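Local coordinates for protein endo-pectate lyase (Erwinia chrysanthemi, PDB 3B8Y) that probably cleaves polygalacturonate and methylated pectins at internal bonds by elimination, yielding oligosaccharides with unsaturated non-reducing ends, with calcium as its cofactor, at residues Glu194-Asn199 / Asp223-His228; Asn229-Thr234 / Gly262-Thr267; Gly248-Ser253 / Asp278-Val283; Glu310-Val315 / Thr322-Glu327. All coordinates share one frame; numbering follows the deposited sequence.

How the contacts relate
The four contacts follow neighbouring turns of a parallel beta-helix and a hairpin at its sheet edge, along a groove binding galacturonate units. Contacts 1 and 3 belong to the same sheet, their centres about 10 Å apart, and both face the chain B sugar. Contact 2 lies past the corner, about 13 Å from each of them between centres; it shares the chain C sugar with contact 1 and meets contact 3 through Arg264 NH1 and Ser253 OG, 2.9 Å apart. Contact 4 extends the sheet beyond contact 3 (centres about 11 Å apart), with which it shares the chain D sugar. Contacts 1 and 4 do not touch; their nearest atoms are about 9 Å apart.

Contact 1: residues Glu194-Asn199 / Asp223-His228; sequences EDAATN and DKVLQH. With ADA (alpha-D-galactopyranuronic acid), chain C; ADA (alpha-D-galactopyranuronic acid), chain B.
Asn199 and His228 form the tight end of this contact, inside the beta-helix. The two side chains run side by side: Asn199 CB sits 4.2 Å from the centroid of the imidazole, over its face and 14° off the normal, and the amide is turned 42° from the ring plane. A chi1 of -175° points Asn199 along the ring and sends its amide on to Gly201 and Thr235, while His228 uses its ring nitrogens on Ser233 and Trp251. These partners let both polar side chains be buried. Beside them Ala197 CB meets Leu226 CD2 at 3.8 Å; alanine is small enough for the branched leucine to lean over it. The backbone is equally firm here, with Gln227 N 3.0 Å from Ala197 O and Asn199 N 2.7 Å from Gln227 O, both nearly straight hydrogen bonds.

Away from these buried residues, toward the partly exposed Glu194 and the exposed Asp223, the pairing slackens into weak bonds, and the outward face turns to the sugars. Asp195 OD2 lies 3.4 Å from Gln227 CG. The same Asp195 OD2 is 2.7 Å from the chain C galacturonate O6A, and the bent Lys224 reaches the chain B sugar weakly through NZ. Asp195 and Glu194 bind zinc in a crystal of this protein. Strand 195-199 continues the parallel stacking to strand 175-179, and strand 224-228 passes it to strand 249-253.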
# COMPACT_ATOMS: atom_id res chain seq x y z
N GLU A 194 4.38 -13.39 -2.60
CA GLU A 194 4.49 -13.85 -1.21
C GLU A 194 4.10 -12.72 -0.25
O GLU A 194 3.00 -12.71 0.31
CB GLU A 194 5.92 -14.35 -0.95
CG GLU A 194 6.33 -15.50 -1.88
CD GLU A 194 7.80 -15.89 -1.79
OE1 GLU A 194 8.62 -15.12 -1.23
OE2 GLU A 194 8.14 -16.99 -2.30
N ASP A 195 5.01 -11.78 -0.04
CA ASP A 195 4.76 -10.63 0.83
C ASP A 195 4.95 -9.40 -0.05
O ASP A 195 5.80 -9.42 -0.94
CB ASP A 195 5.76 -10.59 1.99
CG ASP A 195 5.60 -11.75 2.98
OD1 ASP A 195 4.55 -12.44 2.97
OD2 ASP A 195 6.54 -11.97 3.78
N ALA A 196 4.13 -8.37 0.13
CA ALA A 196 4.26 -7.16 -0.66
C ALA A 196 5.43 -6.32 -0.16
O ALA A 196 6.27 -5.86 -0.92
CB ALA A 196 2.97 -6.36 -0.62
N ALA A 197 5.51 -6.19 1.16
CA ALA A 197 6.56 -5.42 1.80
C ALA A 197 6.73 -6.01 3.18
O ALA A 197 5.75 -6.39 3.82
CB ALA A 197 6.15 -3.95 1.91
N THR A 198 7.98 -6.10 3.61
CA THR A 198 8.33 -6.66 4.90
C THR A 198 9.14 -5.66 5.71
O THR A 198 10.11 -5.06 5.22
CB THR A 198 9.13 -7.99 4.72
OG1 THR A 198 8.32 -8.94 4.03
CG2 THR A 198 9.54 -8.58 6.06
N ASN A 199 8.69 -5.42 6.93
CA ASN A 199 9.36 -4.50 7.82
C ASN A 199 10.30 -5.29 8.71
O ASN A 199 9.85 -5.99 9.61
CB ASN A 199 8.32 -3.76 8.68
CG ASN A 199 8.94 -2.68 9.56
OD1 ASN A 199 10.13 -2.40 9.51
ND2 ASN A 199 8.10 -2.04 10.37
N ASP A 223 -2.21 -15.03 1.65
CA ASP A 223 -1.68 -13.75 1.19
C ASP A 223 -1.38 -12.81 2.35
O ASP A 223 -2.14 -12.73 3.32
CB ASP A 223 -2.67 -13.10 0.22
CG ASP A 223 -2.34 -11.63 -0.07
OD1 ASP A 223 -2.93 -10.74 0.58
OD2 ASP A 223 -1.49 -11.37 -0.95
N LYS A 224 -0.26 -12.09 2.24
CA LYS A 224 0.17 -11.13 3.25
C LYS A 224 0.60 -9.88 2.51
O LYS A 224 1.40 -9.96 1.58
CB LYS A 224 1.37 -11.67 4.01
CG LYS A 224 1.33 -11.46 5.51
CD LYS A 224 0.69 -12.66 6.18
CE LYS A 224 1.39 -13.94 5.76
NZ LYS A 224 0.68 -15.15 6.27
N VAL A 225 0.04 -8.73 2.87
CA VAL A 225 0.43 -7.49 2.21
C VAL A 225 1.63 -6.90 2.96
O VAL A 225 2.73 -6.88 2.43
CB VAL A 225 -0.73 -6.48 2.12
CG1 VAL A 225 -0.23 -5.15 1.56
CG2 VAL A 225 -1.82 -7.04 1.23
N LEU A 226 1.42 -6.48 4.20
CA LEU A 226 2.50 -5.93 5.01
C LEU A 226 2.88 -6.90 6.14
O LEU A 226 2.05 -7.21 7.00
CB LEU A 226 2.13 -4.56 5.57
CG LEU A 226 1.71 -3.52 4.54
CD1 LEU A 226 1.38 -2.23 5.24
CD2 LEU A 226 2.79 -3.31 3.50
N GLN A 227 4.10 -7.43 6.06
CA GLN A 227 4.63 -8.37 7.05
C GLN A 227 5.58 -7.62 7.96
O GLN A 227 6.50 -6.96 7.48
CB GLN A 227 5.40 -9.49 6.35
CG GLN A 227 4.80 -10.87 6.50
CD GLN A 227 4.72 -11.34 7.93
OE1 GLN A 227 5.72 -11.35 8.65
NE2 GLN A 227 3.53 -11.75 8.35
N HIS A 228 5.36 -7.72 9.26
CA HIS A 228 6.19 -7.02 10.26
C HIS A 228 6.93 -8.05 11.11
O HIS A 228 6.31 -8.75 11.91
CB HIS A 228 5.27 -6.18 11.14
CG HIS A 228 5.93 -5.01 11.79
ND1 HIS A 228 5.30 -3.79 11.92
CD2 HIS A 228 7.12 -4.89 12.43
CE1 HIS A 228 6.07 -2.97 12.61
NE2 HIS A 228 7.18 -3.62 12.93
C1 ADA C . 5.38 -17.01 7.90
C2 ADA C . 6.58 -17.61 8.65
C3 ADA C . 7.22 -16.50 9.46
C4 ADA C . 7.68 -15.41 8.49
C5 ADA C . 6.47 -14.91 7.71
C6 ADA C . 6.91 -13.85 6.72
O2 ADA C . 6.14 -18.63 9.54
O3 ADA C . 8.34 -17.01 10.18
O4 ADA C . 8.69 -15.88 7.58
O5 ADA C . 5.81 -15.98 7.00
O6B ADA C . 7.58 -12.76 7.13
O6A ADA C . 6.68 -14.00 5.54
C1 ADA B . 1.47 -17.44 10.28
C2 ADA B . 2.30 -16.21 10.65
C3 ADA B . 2.44 -15.32 9.44
C4 ADA B . 3.11 -16.12 8.34
C5 ADA B . 2.19 -17.35 8.04
C6 ADA B . 2.80 -18.17 6.92
O2 ADA B . 1.67 -15.48 11.70
O3 ADA B . 3.23 -14.18 9.77
O4 ADA B . 4.40 -16.55 8.81
O5 ADA B . 2.09 -18.17 9.22
O6B ADA B . 2.99 -17.61 5.72
O6A ADA B . 3.10 -19.33 7.10

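Contact 2: residues Asn229-Thr234 / Gly262-Thr267; sequences NSKNST and GPRFLT. With ADA (alpha-D-galactopyranuronic acid), chain C.
Arg264 reaches back across the turn to bind two successive carbonyls, the main side-chain hydrogen bonds of this contact. Its NE lies 2.9 Å from Ser230 O, which is in the guanidinium plane, and its NH2 lies 2.9 Å from Asn229 O, somewhat tilted from that plane. Both donors approach from above the carbonyl planes. An extended chain from CG to NE (chi2 -172°) gives arginine the length to span the loop, and several N-H groups let it serve more than one carbonyl; NH1 goes to Ser253.

Two backbone bonds join the chains as well. Asn232 N meets Pro263 O at 2.7 Å, and Phe265 N meets Ser233 O at 3.0 Å, beside the parallel pairing of Thr234 with Phe265. Asn232 has positive phi, a conformation asparagine tolerates well, and Pro263 follows a cis peptide bond.

Packing comes last. Asn232 OD1 rests 3.4 Å from Pro263 CD, while Thr234 OG1 approaches the edge of the Phe265 ring, 3.5 Å from CD1, on a partly exposed face.

One polar contact leaves the pair for the substrate groove: Asn229 ND2 donates to O6B of the chain C galacturonate at 3.0 Å, an amide N-H being well suited to a carboxylate oxygen. Strand 233-238 lies between strands 203-207 and 264-268 in this wall of the parallel beta-helix, and strand 264-268 pairs onward with strand 290-298.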
# COMPACT_ATOMS: atom_id res chain seq x y z
N ASN A 229 8.25 -8.14 10.94
CA ASN A 229 9.06 -9.10 11.68
C ASN A 229 10.01 -8.49 12.71
O ASN A 229 10.37 -9.14 13.68
CB ASN A 229 9.87 -9.97 10.72
CG ASN A 229 9.01 -10.73 9.74
OD1 ASN A 229 7.89 -11.13 10.05
ND2 ASN A 229 9.51 -10.89 8.52
N SER A 230 10.46 -7.26 12.47
CA SER A 230 11.36 -6.59 13.43
C SER A 230 10.56 -6.19 14.67
O SER A 230 9.33 -6.13 14.63
CB SER A 230 12.00 -5.36 12.78
OG SER A 230 11.01 -4.46 12.33
N LYS A 231 11.25 -5.93 15.77
CA LYS A 231 10.61 -5.54 17.03
C LYS A 231 10.95 -4.09 17.37
O LYS A 231 11.95 -3.56 16.89
CB LYS A 231 11.06 -6.48 18.15
CG LYS A 231 10.93 -7.95 17.81
CD LYS A 231 11.62 -8.81 18.86
CE LYS A 231 11.98 -10.19 18.32
NZ LYS A 231 12.84 -10.93 19.31
N ASN A 232 10.13 -3.46 18.22
CA ASN A 232 10.34 -2.06 18.60
C ASN A 232 10.31 -1.20 17.34
O ASN A 232 11.00 -0.19 17.25
CB ASN A 232 11.69 -1.88 19.31
CG ASN A 232 11.75 -2.56 20.66
OD1 ASN A 232 10.87 -2.36 21.50
ND2 ASN A 232 12.79 -3.37 20.87
N SER A 233 9.48 -1.61 16.39
CA SER A 233 9.36 -0.94 15.11
C SER A 233 7.93 -0.61 14.73
O SER A 233 6.98 -1.19 15.27
CB SER A 233 10.00 -1.81 14.04
OG SER A 233 9.58 -3.15 14.17
N THR A 234 7.78 0.30 13.78
CA THR A 234 6.47 0.75 13.34
C THR A 234 6.20 0.65 11.85
O THR A 234 7.11 0.76 11.02
CB THR A 234 6.26 2.21 13.77
OG1 THR A 234 6.21 2.29 15.20
CG2 THR A 234 5.00 2.78 13.17
N GLY A 262 8.02 -8.85 20.64
CA GLY A 262 7.46 -7.55 20.31
C GLY A 262 8.18 -6.44 21.05
O GLY A 262 9.23 -6.66 21.63
N PRO A 263 7.60 -5.23 21.11
CA PRO A 263 6.30 -4.92 20.49
C PRO A 263 6.41 -4.48 19.04
O PRO A 263 7.48 -4.09 18.57
CB PRO A 263 5.79 -3.79 21.38
CG PRO A 263 7.06 -3.04 21.67
CD PRO A 263 8.05 -4.13 21.97
N ARG A 264 5.31 -4.60 18.31
CA ARG A 264 5.26 -4.19 16.92
C ARG A 264 4.07 -3.25 16.75
O ARG A 264 2.99 -3.53 17.26
CB ARG A 264 5.15 -5.39 15.99
CG ARG A 264 6.37 -6.31 16.07
CD ARG A 264 6.29 -7.36 14.99
NE ARG A 264 7.39 -8.29 15.06
CZ ARG A 264 7.27 -9.58 15.34
NH1 ARG A 264 6.07 -10.11 15.58
NH2 ARG A 264 8.36 -10.36 15.36
N PHE A 265 4.29 -2.14 16.07
CA PHE A 265 3.23 -1.16 15.90
C PHE A 265 2.75 -0.92 14.47
O PHE A 265 3.53 -0.98 13.52
CB PHE A 265 3.66 0.19 16.50
CG PHE A 265 4.25 0.07 17.87
CD1 PHE A 265 5.60 0.34 18.08
CD2 PHE A 265 3.47 -0.33 18.96
CE1 PHE A 265 6.16 0.21 19.36
CE2 PHE A 265 4.02 -0.46 20.23
CZ PHE A 265 5.36 -0.18 20.43
N LEU A 266 1.45 -0.69 14.36
CA LEU A 266 0.81 -0.39 13.09
C LEU A 266 0.00 0.87 13.30
O LEU A 266 -0.67 1.01 14.32
CB LEU A 266 -0.15 -1.50 12.65
CG LEU A 266 -0.99 -1.10 11.43
CD1 LEU A 266 -0.10 -0.93 10.21
CD2 LEU A 266 -2.11 -2.10 11.16
N THR A 267 0.09 1.78 12.34
CA THR A 267 -0.69 3.01 12.38
C THR A 267 -1.21 3.21 10.98
O THR A 267 -0.44 3.37 10.04
CB THR A 267 0.14 4.24 12.82
OG1 THR A 267 0.48 4.13 14.20
CG2 THR A 267 -0.66 5.53 12.64
C1 ADA C . 5.38 -17.01 7.90
C2 ADA C . 6.58 -17.61 8.65
C3 ADA C . 7.22 -16.50 9.46
C4 ADA C . 7.68 -15.41 8.49
C5 ADA C . 6.47 -14.91 7.71
C6 ADA C . 6.91 -13.85 6.72
O2 ADA C . 6.14 -18.63 9.54
O3 ADA C . 8.34 -17.01 10.18
O4 ADA C . 8.69 -15.88 7.58
O5 ADA C . 5.81 -15.98 7.00
O6B ADA C . 7.58 -12.76 7.13
O6A ADA C . 6.68 -14.00 5.54

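Contact 3: residues Gly248-Ser253 / Asp278-Val283; sequences GKLWRS and DSIAGV. With ADA (alpha-D-galactopyranuronic acid), chain D; ADA (alpha-D-galactopyranuronic acid), chain B.
Strands 251-253 and 281-283 run parallel in adjacent turns of the beta-helix, their axes approaching to 4.7 Å at an angle of 8°, and Ser253 N completes the pairing with a nearly straight bond to Gly282 O. Before them both chains turn a corner at Leu250 and Ile280, where Ile280 O takes up Trp251 N firmly and Leu250 N weakly.

Inside the beta-helix, Trp251 turns an edge to its neighbours. A chi1 of 177° swings the indole away from its own N and carries the six-membered ring across the next strand, so that CE3 touches Ala281 CB at 3.7 Å and CZ3 touches Val283 CG1 at 3.5 Å, Val283 CG1 lying at the ring edge, in its plane. The small Ala281 and, two residues on, the branched Val283 suit this broad edge, while the indole NE1 bonds to His228.

On the outer face stand Lys249 and Arg252. Lys249 stretches alongside Ser279, its CG 3.2 Å from Ser279 OG, before a bend at its last torsion brings NZ to ring oxygen O5 of the chain D galacturonate at 3.1 Å. Arg252 bends at chi2 (55°), and its CD passes 3.7 Å from Gly282 CA, a close approach that glycine, having no side chain, allows. Its guanidinium meets the sugar's carboxylate edge-on: NE to O6A and NH1 to O6B, each 2.7 Å. Asn284, holding NH2, helps to fix the guanidinium's rotation. Two nearly straight bonds and a neighbouring lysine imply a site built for a uronate group, whose negative charge the pair probably balances.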
# COMPACT_ATOMS: atom_id res chain seq x y z
N GLY A 248 -5.32 -11.62 2.21
CA GLY A 248 -5.39 -12.29 3.50
C GLY A 248 -5.51 -11.21 4.56
O GLY A 248 -6.61 -10.91 5.04
N LYS A 249 -4.37 -10.61 4.92
CA LYS A 249 -4.34 -9.51 5.88
C LYS A 249 -3.60 -8.33 5.29
O LYS A 249 -2.72 -8.50 4.44
CB LYS A 249 -3.67 -9.94 7.19
CG LYS A 249 -4.45 -11.00 7.96
CD LYS A 249 -3.73 -11.39 9.26
CE LYS A 249 -4.39 -12.59 9.94
NZ LYS A 249 -4.28 -13.82 9.12
N LEU A 250 -3.98 -7.12 5.69
CA LEU A 250 -3.30 -5.93 5.20
C LEU A 250 -1.97 -5.87 5.95
O LEU A 250 -0.93 -5.61 5.36
CB LEU A 250 -4.14 -4.67 5.47
CG LEU A 250 -3.62 -3.31 4.97
CD1 LEU A 250 -4.76 -2.30 4.95
CD2 LEU A 250 -2.51 -2.77 5.85
N TRP A 251 -2.04 -6.14 7.25
CA TRP A 251 -0.87 -6.13 8.12
C TRP A 251 -0.95 -7.23 9.16
O TRP A 251 -2.01 -7.49 9.76
CB TRP A 251 -0.74 -4.78 8.81
CG TRP A 251 0.39 -4.68 9.78
CD1 TRP A 251 1.68 -4.31 9.50
CD2 TRP A 251 0.33 -4.85 11.21
NE1 TRP A 251 2.41 -4.22 10.66
CE2 TRP A 251 1.61 -4.54 11.72
CE3 TRP A 251 -0.69 -5.21 12.10
CZ2 TRP A 251 1.90 -4.60 13.09
CZ3 TRP A 251 -0.40 -5.26 13.47
CH2 TRP A 251 0.89 -4.96 13.95
N ARG A 252 0.19 -7.86 9.38
CA ARG A 252 0.31 -8.91 10.36
C ARG A 252 1.64 -8.88 11.11
O ARG A 252 2.71 -8.93 10.51
CB ARG A 252 0.16 -10.27 9.68
CG ARG A 252 0.29 -11.44 10.63
CD ARG A 252 -0.69 -11.32 11.79
NE ARG A 252 -0.92 -12.63 12.38
CZ ARG A 252 -0.64 -12.96 13.63
NH1 ARG A 252 -0.89 -14.21 14.05
NH2 ARG A 252 -0.16 -12.05 14.47
N SER A 253 1.55 -8.73 12.43
CA SER A 253 2.74 -8.79 13.27
C SER A 253 3.01 -10.29 13.31
O SER A 253 2.18 -11.05 13.78
CB SER A 253 2.44 -8.32 14.68
OG SER A 253 3.51 -8.65 15.54
N ASP A 278 -9.50 -11.13 4.40
CA ASP A 278 -9.85 -11.93 5.58
C ASP A 278 -9.90 -11.08 6.85
O ASP A 278 -10.73 -11.30 7.73
CB ASP A 278 -8.87 -13.09 5.78
CG ASP A 278 -8.88 -14.09 4.63
OD1 ASP A 278 -9.70 -13.95 3.69
OD2 ASP A 278 -8.05 -15.03 4.65
N SER A 279 -8.93 -10.17 6.96
CA SER A 279 -8.85 -9.24 8.10
C SER A 279 -7.83 -8.15 7.78
O SER A 279 -7.01 -8.29 6.88
CB SER A 279 -8.50 -9.95 9.41
OG SER A 279 -7.12 -10.27 9.51
N ILE A 280 -7.89 -7.06 8.53
CA ILE A 280 -7.00 -5.93 8.33
C ILE A 280 -5.69 -6.07 9.10
O ILE A 280 -4.63 -6.14 8.48
CB ILE A 280 -7.70 -4.59 8.69
CG1 ILE A 280 -8.90 -4.37 7.78
CG2 ILE A 280 -6.73 -3.43 8.59
CD1 ILE A 280 -8.57 -4.38 6.28
N ALA A 281 -5.78 -6.13 10.43
CA ALA A 281 -4.60 -6.25 11.26
C ALA A 281 -4.59 -7.43 12.23
O ALA A 281 -5.60 -7.81 12.80
CB ALA A 281 -4.37 -4.96 12.02
N GLY A 282 -3.39 -7.98 12.42
CA GLY A 282 -3.20 -9.10 13.33
C GLY A 282 -2.11 -8.73 14.31
O GLY A 282 -0.96 -8.56 13.92
N VAL A 283 -2.50 -8.51 15.57
CA VAL A 283 -1.55 -8.16 16.62
C VAL A 283 -1.36 -9.30 17.61
O VAL A 283 -2.29 -10.07 17.87
CB VAL A 283 -2.01 -6.91 17.45
CG1 VAL A 283 -1.95 -5.64 16.63
CG2 VAL A 283 -3.42 -7.10 18.00
C1 ADA D . -2.73 -17.15 8.03
C2 ADA D . -1.56 -18.10 7.79
C3 ADA D . -1.29 -18.89 9.06
C4 ADA D . -0.97 -17.89 10.18
C5 ADA D . -2.19 -16.97 10.33
C6 ADA D . -1.87 -15.99 11.42
O1 ADA D . -3.92 -17.88 8.34
O2 ADA D . -1.88 -19.00 6.73
O3 ADA D . -0.19 -19.78 8.84
O4 ADA D . 0.17 -17.06 9.86
O5 ADA D . -2.41 -16.25 9.11
O6B ADA D . -1.63 -16.41 12.67
O6A ADA D . -1.82 -14.81 11.16
C1 ADA B . 1.47 -17.44 10.28
C2 ADA B . 2.30 -16.21 10.65
C3 ADA B . 2.44 -15.32 9.44
C4 ADA B . 3.11 -16.12 8.34
C5 ADA B . 2.19 -17.35 8.04
C6 ADA B . 2.80 -18.17 6.92
O2 ADA B . 1.67 -15.48 11.70
O3 ADA B . 3.23 -14.18 9.77
O4 ADA B . 4.40 -16.55 8.81
O5 ADA B . 2.09 -18.17 9.22
O6B ADA B . 2.99 -17.61 5.72
O6A ADA B . 3.10 -19.33 7.10

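Contact 4: residues Glu310-Val315 / Thr322-Glu327; sequences EEFKGV and TEKYGE. With ADA (alpha-D-galactopyranuronic acid), chain D.
Phe312 and Lys324 lie side by side on the groove-facing side of a beta hairpin, with the aliphatic part of the lysine spread over the ring. Lys324 CG, set opposite the backbone N by a chi1 of -179°, is 4.2 Å from the Phe312 ring centroid and 26° off its normal, a CH-pi contact that uses the methylene groups and leaves the ammonium to run on. Arg252 takes the opposite face in a cation-pi contact, so the ring is sandwiched between two basic residues. Past the ring the lysine chain bends at chi3 and slants across Glu310, where Lys324 NZ and Glu310 OE2 make only a long salt bridge of 4.0 Å.

On the other side of the hairpin Tyr325 leans over the facing strand. Its CE1 comes 3.4 Å from Phe312 O, and its OH lies 3.4 Å from Lys313 CB, the two side chains slanting past each other; Arg285 adds a cation-pi contact. Tyr325 stands in a classic beta bulge: together with Gly326 it faces Glu311, Tyr325 N binding Glu311 O at 2.7 Å and Glu311 N binding Gly326 O. The backbone angles of Gly326 call for glycine, since a CB there would be jammed against the carbonyl O of Tyr325.

Toward the connecting loop, Val315 and Thr322 meet at about a right angle. Both branches of Thr322 are used: CG2 packs 3.7 Å from Val315 CG2, and OG1 donates to O6B of the chain D galacturonate at 3.0 Å. The hairpin extends this sheet of the beta-helix: strand 309-312 pairs in parallel with strand 276-284, and strand 324-327 adds antiparallel beyond it.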
# COMPACT_ATOMS: atom_id res chain seq x y z
N GLU A 310 -7.60 -7.92 14.87
CA GLU A 310 -7.73 -9.16 15.62
C GLU A 310 -6.51 -9.42 16.49
O GLU A 310 -5.38 -9.19 16.07
CB GLU A 310 -7.95 -10.34 14.68
CG GLU A 310 -9.21 -10.26 13.88
CD GLU A 310 -9.35 -11.43 12.93
OE1 GLU A 310 -8.39 -11.71 12.18
OE2 GLU A 310 -10.42 -12.08 12.94
N GLU A 311 -6.77 -9.93 17.69
CA GLU A 311 -5.71 -10.23 18.64
C GLU A 311 -5.37 -11.72 18.62
O GLU A 311 -6.25 -12.57 18.63
CB GLU A 311 -6.12 -9.78 20.05
CG GLU A 311 -6.56 -8.32 20.14
CD GLU A 311 -6.70 -7.81 21.57
OE1 GLU A 311 -6.71 -6.57 21.75
OE2 GLU A 311 -6.79 -8.62 22.52
N PHE A 312 -4.07 -12.01 18.58
CA PHE A 312 -3.58 -13.38 18.56
C PHE A 312 -2.61 -13.60 19.70
O PHE A 312 -2.23 -12.67 20.42
CB PHE A 312 -2.77 -13.64 17.28
CG PHE A 312 -3.57 -13.66 16.03
CD1 PHE A 312 -3.91 -14.87 15.43
CD2 PHE A 312 -3.98 -12.47 15.44
CE1 PHE A 312 -4.65 -14.90 14.25
CE2 PHE A 312 -4.73 -12.50 14.25
CZ PHE A 312 -5.06 -13.72 13.67
N LYS A 313 -2.17 -14.85 19.82
CA LYS A 313 -1.16 -15.21 20.80
C LYS A 313 0.05 -15.47 19.92
O LYS A 313 -0.01 -16.28 19.00
CB LYS A 313 -1.52 -16.50 21.55
CG LYS A 313 -0.45 -16.90 22.59
CD LYS A 313 -0.61 -18.36 23.04
CE LYS A 313 -0.44 -19.33 21.86
NZ LYS A 313 -0.87 -20.73 22.19
N GLY A 314 1.13 -14.73 20.14
CA GLY A 314 2.33 -14.95 19.35
C GLY A 314 3.15 -16.05 19.99
O GLY A 314 3.11 -16.22 21.21
N VAL A 315 3.87 -16.82 19.18
CA VAL A 315 4.71 -17.89 19.68
C VAL A 315 6.06 -17.84 18.97
O VAL A 315 6.21 -17.16 17.94
CB VAL A 315 4.09 -19.30 19.41
CG1 VAL A 315 2.77 -19.47 20.14
CG2 VAL A 315 3.92 -19.54 17.91
N THR A 322 0.11 -20.38 16.76
CA THR A 322 -0.58 -19.12 17.03
C THR A 322 -2.08 -19.30 17.05
O THR A 322 -2.66 -19.85 16.11
CB THR A 322 -0.23 -18.04 15.98
OG1 THR A 322 -0.79 -18.40 14.71
CG2 THR A 322 1.26 -17.93 15.84
N GLU A 323 -2.71 -18.87 18.14
CA GLU A 323 -4.16 -18.98 18.25
C GLU A 323 -4.78 -17.60 18.13
O GLU A 323 -4.19 -16.60 18.55
CB GLU A 323 -4.58 -19.69 19.55
CG GLU A 323 -4.65 -18.84 20.82
CD GLU A 323 -5.21 -19.61 22.03
OE1 GLU A 323 -6.31 -20.20 21.92
OE2 GLU A 323 -4.54 -19.63 23.09
N LYS A 324 -5.93 -17.54 17.48
CA LYS A 324 -6.66 -16.29 17.30
C LYS A 324 -7.64 -16.10 18.45
O LYS A 324 -8.35 -17.03 18.83
CB LYS A 324 -7.41 -16.31 15.96
CG LYS A 324 -8.20 -15.03 15.65
CD LYS A 324 -9.07 -15.18 14.41
CE LYS A 324 -8.23 -15.35 13.14
NZ LYS A 324 -9.06 -15.70 11.96
N TYR A 325 -7.64 -14.90 19.03
CA TYR A 325 -8.54 -14.56 20.13
C TYR A 325 -9.84 -13.99 19.55
O TYR A 325 -10.93 -14.26 20.05
CB TYR A 325 -7.89 -13.54 21.08
CG TYR A 325 -6.72 -14.09 21.87
CD1 TYR A 325 -5.50 -13.40 21.91
CD2 TYR A 325 -6.83 -15.28 22.59
CE1 TYR A 325 -4.42 -13.89 22.66
CE2 TYR A 325 -5.77 -15.78 23.34
CZ TYR A 325 -4.57 -15.08 23.37
OH TYR A 325 -3.52 -15.56 24.12
N GLY A 326 -9.71 -13.18 18.49
CA GLY A 326 -10.88 -12.60 17.86
C GLY A 326 -10.76 -11.13 17.53
O GLY A 326 -9.74 -10.49 17.80
N GLU A 327 -11.80 -10.58 16.92
CA GLU A 327 -11.81 -9.17 16.57
C GLU A 327 -12.04 -8.35 17.83
O GLU A 327 -12.82 -8.75 18.70
CB GLU A 327 -12.89 -8.87 15.54
CG GLU A 327 -12.88 -7.43 15.10
CD GLU A 327 -13.84 -7.15 13.98
OE1 GLU A 327 -14.79 -7.92 13.78
OE2 GLU A 327 -13.64 -6.13 13.29
C1 ADA D . -2.73 -17.15 8.03
C2 ADA D . -1.56 -18.10 7.79
C3 ADA D . -1.29 -18.89 9.06
C4 ADA D . -0.97 -17.89 10.18
C5 ADA D . -2.19 -16.97 10.33
C6 ADA D . -1.87 -15.99 11.42
O1 ADA D . -3.92 -17.88 8.34
O2 ADA D . -1.88 -19.00 6.73
O3 ADA D . -0.19 -19.78 8.84
O4 ADA D . 0.17 -17.06 9.86
O5 ADA D . -2.41 -16.25 9.11
O6B ADA D . -1.63 -16.41 12.67
O6A ADA D . -1.82 -14.81 11.16